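Side-chain contacts in endoglucanase (Acetivibrio cellulolyticus, PDB 5NRM), which serves, through this type I cohesin domain of a cellulosomal scaffoldin, to bind enzyme-borne dockerins, the whole protein being a probable cellulose-degrading endoglucanase: residues T1-S6 and P119-S124; A35-T40 and G92-L97; N67-S70 and L74-L77. All coordinates share one frame; numbering follows the deposited sequence.

Contact 1 (T1-S6 and P119-S124)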
loop_
_atom_site.group_PDB
_atom_site.type_symbol
_atom_site.label_atom_id
_atom_site.label_comp_id
_atom_site.label_asym_id
_atom_site.label_seq_id
_atom_site.Cartn_x
_atom_site.Cartn_y
_atom_site.Cartn_z
ATOM N N THR A 1 -21.415 -6.039 -5.538
ATOM C CA THR A 1 -20.227 -6.198 -6.448
ATOM C C THR A 1 -18.961 -6.572 -5.642
ATOM O O THR A 1 -18.618 -5.866 -4.679
ATOM C CB THR A 1 -19.976 -4.877 -7.265
ATOM O OG1 THR A 1 -21.165 -4.544 -8.010
ATOM C CG2 THR A 1 -18.764 -4.977 -8.186
ATOM N N GLY A 2 -18.220 -7.621 -6.055
ATOM C CA GLY A 2 -17.024 -8.076 -5.293
ATOM C C GLY A 2 -15.805 -7.132 -5.402
ATOM O O GLY A 2 -15.570 -6.532 -6.456
ATOM N N PHE A 3 -15.079 -6.977 -4.319
ATOM C CA PHE A 3 -13.917 -6.104 -4.247
ATOM C C PHE A 3 -12.671 -6.858 -4.730
ATOM O O PHE A 3 -12.366 -7.956 -4.251
ATOM C CB PHE A 3 -13.712 -5.612 -2.835
ATOM C CG PHE A 3 -12.536 -4.678 -2.636
ATOM C CD1 PHE A 3 -12.419 -3.513 -3.374
ATOM C CD2 PHE A 3 -11.607 -4.917 -1.684
ATOM C CE1 PHE A 3 -11.367 -2.649 -3.160
ATOM C CE2 PHE A 3 -10.583 -4.073 -1.435
ATOM C CZ PHE A 3 -10.393 -2.946 -2.239
ATOM N N ASN A 4 -11.925 -6.244 -5.655
ATOM C CA ASN A 4 -10.789 -6.864 -6.356
ATOM C C ASN A 4 -9.597 -5.940 -6.372
ATOM O O ASN A 4 -9.748 -4.753 -6.633
ATOM C CB ASN A 4 -11.141 -7.159 -7.822
ATOM C CG ASN A 4 -12.015 -8.385 -7.976
ATOM O OD1 ASN A 4 -11.517 -9.485 -8.196
ATOM N ND2 ASN A 4 -13.315 -8.222 -7.778
ATOM N N LEU A 5 -8.460 -6.506 -6.053
ATOM C CA LEU A 5 -7.135 -5.905 -6.266
ATOM C C LEU A 5 -6.474 -6.686 -7.379
ATOM O O LEU A 5 -6.233 -7.892 -7.250
ATOM C CB LEU A 5 -6.349 -6.015 -4.960
ATOM C CG LEU A 5 -4.860 -5.738 -5.013
ATOM C CD1 LEU A 5 -4.603 -4.299 -5.556
ATOM C CD2 LEU A 5 -4.087 -5.967 -3.715
ATOM N N SER A 6 -6.145 -6.018 -8.494
ATOM C CA SER A 6 -5.582 -6.676 -9.644
ATOM C C SER A 6 -4.412 -5.945 -10.227
ATOM O O SER A 6 -4.273 -4.702 -10.144
ATOM C CB SER A 6 -6.623 -6.901 -10.715
ATOM O OG SER A 6 -7.101 -5.666 -11.245
ATOM N N PRO A 119 -2.715 -8.388 1.879
ATOM C CA PRO A 119 -3.047 -7.005 1.682
ATOM C C PRO A 119 -4.145 -6.569 2.651
ATOM O O PRO A 119 -4.981 -7.392 3.070
ATOM C CB PRO A 119 -3.532 -6.978 0.247
ATOM C CG PRO A 119 -4.100 -8.279 -0.027
ATOM C CD PRO A 119 -3.425 -9.260 0.888
ATOM N N THR A 120 -4.062 -5.318 3.085
ATOM C CA THR A 120 -5.095 -4.749 3.901
ATOM C C THR A 120 -5.720 -3.492 3.299
ATOM O O THR A 120 -5.011 -2.626 2.812
ATOM C CB THR A 120 -4.593 -4.436 5.310
ATOM O OG1 THR A 120 -4.126 -5.657 5.913
ATOM C CG2 THR A 120 -5.691 -3.774 6.204
ATOM N N PHE A 121 -7.054 -3.488 3.269
ATOM C CA PHE A 121 -7.860 -2.313 2.897
ATOM C C PHE A 121 -8.861 -2.031 3.950
ATOM O O PHE A 121 -9.480 -2.975 4.525
ATOM C CB PHE A 121 -8.594 -2.590 1.586
ATOM C CG PHE A 121 -7.670 -2.778 0.444
ATOM C CD1 PHE A 121 -7.234 -1.710 -0.325
ATOM C CD2 PHE A 121 -7.230 -4.052 0.133
ATOM C CE1 PHE A 121 -6.351 -1.916 -1.363
ATOM C CE2 PHE A 121 -6.348 -4.263 -0.921
ATOM C CZ PHE A 121 -5.918 -3.194 -1.665
ATOM N N GLY A 122 -8.940 -0.770 4.320
ATOM C CA GLY A 122 -9.975 -0.342 5.227
ATOM C C GLY A 122 -10.918 0.598 4.591
ATOM O O GLY A 122 -10.464 1.499 3.854
ATOM N N ASP A 123 -12.213 0.404 4.836
ATOM C CA ASP A 123 -13.201 1.362 4.346
ATOM C C ASP A 123 -13.250 2.653 5.159
ATOM O O ASP A 123 -12.416 2.851 6.042
ATOM C CB ASP A 123 -14.520 0.680 4.083
ATOM C CG ASP A 123 -15.306 0.394 5.351
ATOM O OD1 ASP A 123 -14.953 0.829 6.477
ATOM O OD2 ASP A 123 -16.338 -0.313 5.199
ATOM N N SER A 124 -14.241 3.530 4.893
ATOM C CA SER A 124 -14.248 4.851 5.548
ATOM C C SER A 124 -14.632 4.724 7.062
ATOM O O SER A 124 -14.478 5.719 7.787
ATOM C CB SER A 124 -15.174 5.833 4.824
ATOM O OG SER A 124 -16.508 5.363 4.784
#
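Phe3 and Phe121 form an edge-to-face (T-shaped) aromatic pair. The ring centroids are 5.1 Å apart and the planes stand at 87°. The edge belongs to Phe3 and the face to Phe121. Phe3 CE2 comes to 3.7 Å from Phe121 CG, and Phe3 CZ sits above the Phe121 ring, offset toward its rim. With CG anti to the backbone N (chi1 -179°), the Phe3 ring extends from the backbone toward Phe121.

The other contacts are made by a leucine methyl, with an aromatic ring and a proline. Leu5 CD2 lies in the plane of the Phe121 ring, at its edge, 3.9 Å from Phe121 CZ. Leu5 CD2 is also 4.1 Å from Pro119 CB.

No hydrogen bond joins the two segments. Their backbones bond to other strands: Phe3 and Leu5 pair with Lys132, while Thr120 pairs with Asp36. The contact thus packs the N-terminal segment 1-6 against strand 118-122 across the interior of the cohesin beta sandwich. Thr120 packs on Asn12 of the dockerin chain.

The contact is wholly apolar, so its stability probably comes from burying Phe3, Leu5 and Phe121, while backbone bonds tie each segment to other strands.

Contact 2 (A35-T40 and G92-L97)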
loop_
_atom_site.group_PDB
_atom_site.type_symbol
_atom_site.label_atom_id
_atom_site.label_comp_id
_atom_site.label_asym_id
_atom_site.label_seq_id
_atom_site.Cartn_x
_atom_site.Cartn_y
_atom_site.Cartn_z
ATOM N N ALA A 35 -4.924 1.596 2.742
ATOM C CA ALA A 35 -4.432 0.414 2.013
ATOM C C ALA A 35 -3.011 0.167 2.337
ATOM O O ALA A 35 -2.234 1.144 2.441
ATOM C CB ALA A 35 -4.605 0.576 0.518
ATOM N N ASP A 36 -2.601 -1.117 2.409
ATOM C CA ASP A 36 -1.209 -1.476 2.410
ATOM C C ASP A 36 -1.032 -2.810 1.789
ATOM O O ASP A 36 -1.744 -3.742 2.108
ATOM C CB ASP A 36 -0.539 -1.408 3.823
ATOM C CG ASP A 36 -1.018 -2.502 4.764
ATOM O OD1 ASP A 36 -2.119 -2.310 5.249
ATOM O OD2 ASP A 36 -0.305 -3.505 4.959
ATOM N N PHE A 37 -0.005 -2.932 0.985
ATOM C CA PHE A 37 0.304 -4.249 0.379
ATOM C C PHE A 37 1.687 -4.215 -0.212
ATOM O O PHE A 37 2.275 -3.136 -0.365
ATOM C CB PHE A 37 -0.752 -4.720 -0.638
ATOM C CG PHE A 37 -0.997 -3.779 -1.785
ATOM C CD1 PHE A 37 -0.226 -3.753 -2.921
ATOM C CD2 PHE A 37 -2.034 -2.836 -1.702
ATOM C CE1 PHE A 37 -0.514 -2.896 -3.968
ATOM C CE2 PHE A 37 -2.354 -2.000 -2.731
ATOM C CZ PHE A 37 -1.567 -2.005 -3.875
ATOM N N THR A 38 2.183 -5.435 -0.455
ATOM C CA THR A 38 3.503 -5.637 -1.033
ATOM C C THR A 38 3.278 -6.081 -2.467
ATOM O O THR A 38 2.433 -6.905 -2.746
ATOM C CB THR A 38 4.250 -6.726 -0.296
ATOM O OG1 THR A 38 4.477 -6.348 1.049
ATOM C CG2 THR A 38 5.634 -7.040 -0.902
ATOM N N VAL A 39 4.110 -5.543 -3.384
ATOM C CA VAL A 39 4.207 -5.987 -4.791
ATOM C C VAL A 39 5.584 -6.558 -5.059
ATOM O O VAL A 39 6.560 -5.892 -4.795
ATOM C CB VAL A 39 3.912 -4.858 -5.798
ATOM C CG1 VAL A 39 4.013 -5.400 -7.227
ATOM C CG2 VAL A 39 2.580 -4.212 -5.543
ATOM N N THR A 40 5.628 -7.785 -5.496
ATOM C CA THR A 40 6.848 -8.443 -5.964
ATOM C C THR A 40 6.873 -8.390 -7.473
ATOM O O THR A 40 5.842 -8.409 -8.138
ATOM C CB THR A 40 7.069 -9.832 -5.391
ATOM O OG1 THR A 40 5.960 -10.635 -5.705
ATOM C CG2 THR A 40 7.227 -9.720 -3.895
ATOM N N GLY A 92 -10.728 1.890 -10.514
ATOM C CA GLY A 92 -9.764 2.225 -11.544
ATOM C C GLY A 92 -8.362 1.939 -11.090
ATOM O O GLY A 92 -8.107 1.084 -10.243
ATOM N N VAL A 93 -7.429 2.683 -11.665
ATOM C CA VAL A 93 -6.037 2.508 -11.436
ATOM C C VAL A 93 -5.698 3.174 -10.105
ATOM O O VAL A 93 -5.915 4.364 -9.874
ATOM C CB VAL A 93 -5.155 3.089 -12.611
ATOM C CG1 VAL A 93 -3.709 2.875 -12.280
ATOM C CG2 VAL A 93 -5.480 2.403 -13.894
ATOM N N PHE A 94 -5.117 2.355 -9.254
ATOM C CA PHE A 94 -4.616 2.765 -7.929
ATOM C C PHE A 94 -3.130 3.099 -7.902
ATOM O O PHE A 94 -2.701 3.975 -7.162
ATOM C CB PHE A 94 -4.906 1.597 -6.927
ATOM C CG PHE A 94 -4.436 1.869 -5.502
ATOM C CD1 PHE A 94 -5.162 2.716 -4.655
ATOM C CD2 PHE A 94 -3.360 1.245 -5.009
ATOM C CE1 PHE A 94 -4.714 2.888 -3.353
ATOM C CE2 PHE A 94 -2.891 1.454 -3.725
ATOM C CZ PHE A 94 -3.595 2.229 -2.878
ATOM N N ALA A 95 -2.310 2.367 -8.646
ATOM C CA ALA A 95 -0.870 2.669 -8.775
ATOM C C ALA A 95 -0.419 2.357 -10.176
ATOM O O ALA A 95 -0.879 1.370 -10.770
ATOM C CB ALA A 95 -0.038 1.877 -7.796
ATOM N N ASN A 96 0.519 3.150 -10.679
ATOM C CA ASN A 96 1.253 2.866 -11.952
ATOM C C ASN A 96 2.692 2.564 -11.600
ATOM O O ASN A 96 3.365 3.463 -11.051
ATOM C CB ASN A 96 1.131 4.079 -12.877
ATOM C CG ASN A 96 -0.306 4.268 -13.348
ATOM O OD1 ASN A 96 -0.972 5.344 -13.046
ATOM N ND2 ASN A 96 -0.797 3.297 -14.057
ATOM N N LEU A 97 3.159 1.370 -11.946
ATOM C CA LEU A 97 4.474 0.947 -11.640
ATOM C C LEU A 97 5.293 1.119 -12.924
ATOM O O LEU A 97 4.968 0.519 -13.933
ATOM C CB LEU A 97 4.456 -0.481 -11.147
ATOM C CG LEU A 97 3.539 -0.791 -9.962
ATOM C CD1 LEU A 97 3.651 -2.310 -9.684
ATOM C CD2 LEU A 97 3.865 0.091 -8.748
#
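Phe37 and Phe94 meet in the middle of the cohesin beta sandwich, a jelly-roll fold. Strands 35-40 and 92-97 face each other across the core. Their axes approach to 11.1 Å and their directions differ by 44°. This spacing is bridged by side chains alone, with no hydrogen bond between the segments.

The tight part is the phenylalanine pair. Phe37 CE2 lies 3.6 Å from Phe94 CE2. The rings touch rim to rim, with planes at 41°, and neither lies over the face of the other. The two side chains lie alongside each other, pointing opposite ways. Phe94 CG is trans to its backbone N (chi1 180°), which carries the ring across to Phe37 and Ala35. On the Ala35 side, the methyl Ala35 CB packs 3.9 Å from Phe94 CZ. Phe94 also forms an edge-to-face pair with Phe64 and touches Val76 and Phe78, so its ring is gripped by several strands. Phe94 and Ala95 make a classic beta bulge opposite Val22.

The looser part lies toward Val39 and Leu97, where a single pair of methyl groups meets. Leu97 continues the core by touching Val22.

The outer side of strand 35-40 carries Asp36 and Thr38. Asp36 points away from strand 92-97, and its OD1 hydrogen-bonds Ser13 OG of the dockerin chain. On the far strand, Val93 and Asn96 are partly exposed and pack on Pro21. Strand 35-40 thus gives its inner side to the core and its outer side partly to the dockerin.

At the Val39 end, the closest atoms are Val39 CG1 and Leu97 CD1, 4.0 Å apart.

Contact 3 (N67-S70 and L74-L77)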
loop_
_atom_site.group_PDB
_atom_site.type_symbol
_atom_site.label_atom_id
_atom_site.label_comp_id
_atom_site.label_asym_id
_atom_site.label_seq_id
_atom_site.Cartn_x
_atom_site.Cartn_y
_atom_site.Cartn_z
ATOM N N ASN A 67 7.455 2.507 -2.049
ATOM C CA ASN A 67 8.896 2.443 -1.830
ATOM C C ASN A 67 9.434 1.094 -2.272
ATOM O O ASN A 67 8.818 0.054 -2.037
ATOM C CB ASN A 67 9.198 2.674 -0.358
ATOM C CG ASN A 67 10.673 2.613 -0.044
ATOM O OD1 ASN A 67 11.448 3.358 -0.629
ATOM N ND2 ASN A 67 11.057 1.752 0.849
ATOM N N LYS A 68 10.577 1.106 -2.953
ATOM C CA LYS A 68 11.281 -0.140 -3.240
ATOM C C LYS A 68 12.030 -0.559 -2.002
ATOM O O LYS A 68 13.040 0.075 -1.618
ATOM C CB LYS A 68 12.246 0.047 -4.419
ATOM C CG LYS A 68 13.001 -1.253 -4.726
ATOM C CD LYS A 68 14.020 -1.071 -5.849
ATOM C CE LYS A 68 14.946 -2.241 -5.963
ATOM N NZ LYS A 68 16.201 -1.738 -6.609
ATOM N N GLU A 69 11.582 -1.625 -1.363
ATOM C CA GLU A 69 12.244 -2.083 -0.127
ATOM C C GLU A 69 13.572 -2.803 -0.485
ATOM O O GLU A 69 14.624 -2.650 0.177
ATOM C CB GLU A 69 11.336 -3.000 0.695
ATOM C CG GLU A 69 12.038 -3.625 1.889
ATOM C CD GLU A 69 11.087 -4.473 2.704
ATOM O OE1 GLU A 69 9.941 -4.072 2.771
ATOM O OE2 GLU A 69 11.512 -5.539 3.216
ATOM N N SER A 70 13.523 -3.584 -1.535
ATOM C CA SER A 70 14.699 -4.386 -2.006
ATOM C C SER A 70 14.408 -4.781 -3.463
ATOM O O SER A 70 13.324 -4.582 -3.960
ATOM C CB SER A 70 14.959 -5.624 -1.143
ATOM O OG SER A 70 13.823 -6.449 -1.062
ATOM N N LEU A 74 8.307 -4.154 -3.563
ATOM C CA LEU A 74 7.728 -2.844 -3.340
ATOM C C LEU A 74 6.731 -2.900 -2.179
ATOM O O LEU A 74 6.019 -3.897 -2.024
ATOM C CB LEU A 74 7.008 -2.334 -4.586
ATOM C CG LEU A 74 7.758 -2.395 -5.912
ATOM C CD1 LEU A 74 6.894 -1.960 -7.066
ATOM C CD2 LEU A 74 9.083 -1.601 -5.845
ATOM N N LYS A 75 6.669 -1.777 -1.449
ATOM C CA LYS A 75 5.665 -1.579 -0.396
ATOM C C LYS A 75 4.794 -0.416 -0.827
ATOM O O LYS A 75 5.337 0.622 -1.277
ATOM C CB LYS A 75 6.365 -1.278 0.939
ATOM C CG LYS A 75 7.479 -2.236 1.316
ATOM C CD LYS A 75 7.019 -3.661 1.546
ATOM C CE LYS A 75 5.989 -3.767 2.649
ATOM N NZ LYS A 75 5.848 -5.095 3.301
ATOM N N VAL A 76 3.473 -0.564 -0.685
ATOM C CA VAL A 76 2.523 0.394 -1.151
ATOM C C VAL A 76 1.688 0.824 0.043
ATOM O O VAL A 76 1.291 -0.041 0.845
ATOM C CB VAL A 76 1.646 -0.131 -2.246
ATOM C CG1 VAL A 76 0.727 0.963 -2.787
ATOM C CG2 VAL A 76 2.534 -0.622 -3.422
ATOM N N LEU A 77 1.380 2.120 0.208
ATOM C CA LEU A 77 0.632 2.593 1.346
ATOM C C LEU A 77 -0.294 3.729 0.896
ATOM O O LEU A 77 0.164 4.675 0.209
ATOM C CB LEU A 77 1.608 3.155 2.406
ATOM C CG LEU A 77 0.947 3.740 3.666
ATOM C CD1 LEU A 77 0.268 2.688 4.475
ATOM C CD2 LEU A 77 2.057 4.316 4.529
HETATM O O HOH W 1 8.359 -4.417 4.829
#
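The antiparallel beta hairpin of strands 64-70 and 73-79 brings Asn67 opposite Lys75 and Lys68 opposite Leu74. Asn67 and Lys75 are the hydrogen-bonded pair. Asn67 N donates to Lys75 O at 2.9 Å. Lys75 N returns a bond of 2.9 Å to Asn67 O, with an N-H...O angle of 169°. Asn67 O also receives a CA-H contact from Leu74.

Lys68 and Leu74 form the non-hydrogen-bonded pair. Leu74 CD2 lies 3.8 Å from Lys68 CB, and so rests against the base of the lysine chain. The rest of Lys68 runs out extended, and its NZ makes a salt bridge with Asp71. Leu74 also touches Tyr41, Tyr48 and Leu97, on three other strands.

Glu69 and Lys75 meet on the side of the hairpin that carries Asn67. Lys68 and Lys75 are each modelled in two conformers, and their side-chain contacts here belong to one of them. The Lys75 chain folds back at its second and third torsions (-64° and -59°), which lays its methylenes beside the Glu69 carboxylate. Lys75 NZ stays 4.3 Å from Glu69 OE1, beyond a salt bridge. A water joins them, donating to Glu69 OE1 at 2.6 Å and accepting from Lys75 NZ at 3.0 Å. Glu69 OE2 has its own salt bridge with Lys73 NZ, and Lys75 NZ also bonds Thr38 OG1. Glu69 and Ser70 form a classic beta bulge opposite Lys73.

This face meets the dockerin. Asn67 ND2 hydrogen-bonds Leu60 O of the dockerin chain, and Lys75 packs on the same residue. Glu69 packs on Gly61 of that chain. The hairpin chemistry thus combines backbone bonds with charges linked through water, and places an amide donor and lysine methylenes at the dockerin interface.

How the contacts relate
Contacts 1 and 2 are buried and apolar, whereas contact 3 lies at the surface. Contact 2 sits nearest the centre of the chain and contact 1 further out. They join directly: Phe121 and Pro119 of contact 1 pack on Ala35 and Phe37 of contact 2, since strands 118-122 and 34-41 are neighbours. Strand 34-41 also pairs with strand 73-79, so Val39 O and Phe37 O accept backbone bonds from Leu74 N and Val76 N of contact 3. Contacts 1 and 3 do not touch. Contacts 1 and 2 cross the sandwich by side chains alone; contact 3 pairs adjacent strands by backbone bonds and carries charges and water. All three reach the dockerin-binding sheet.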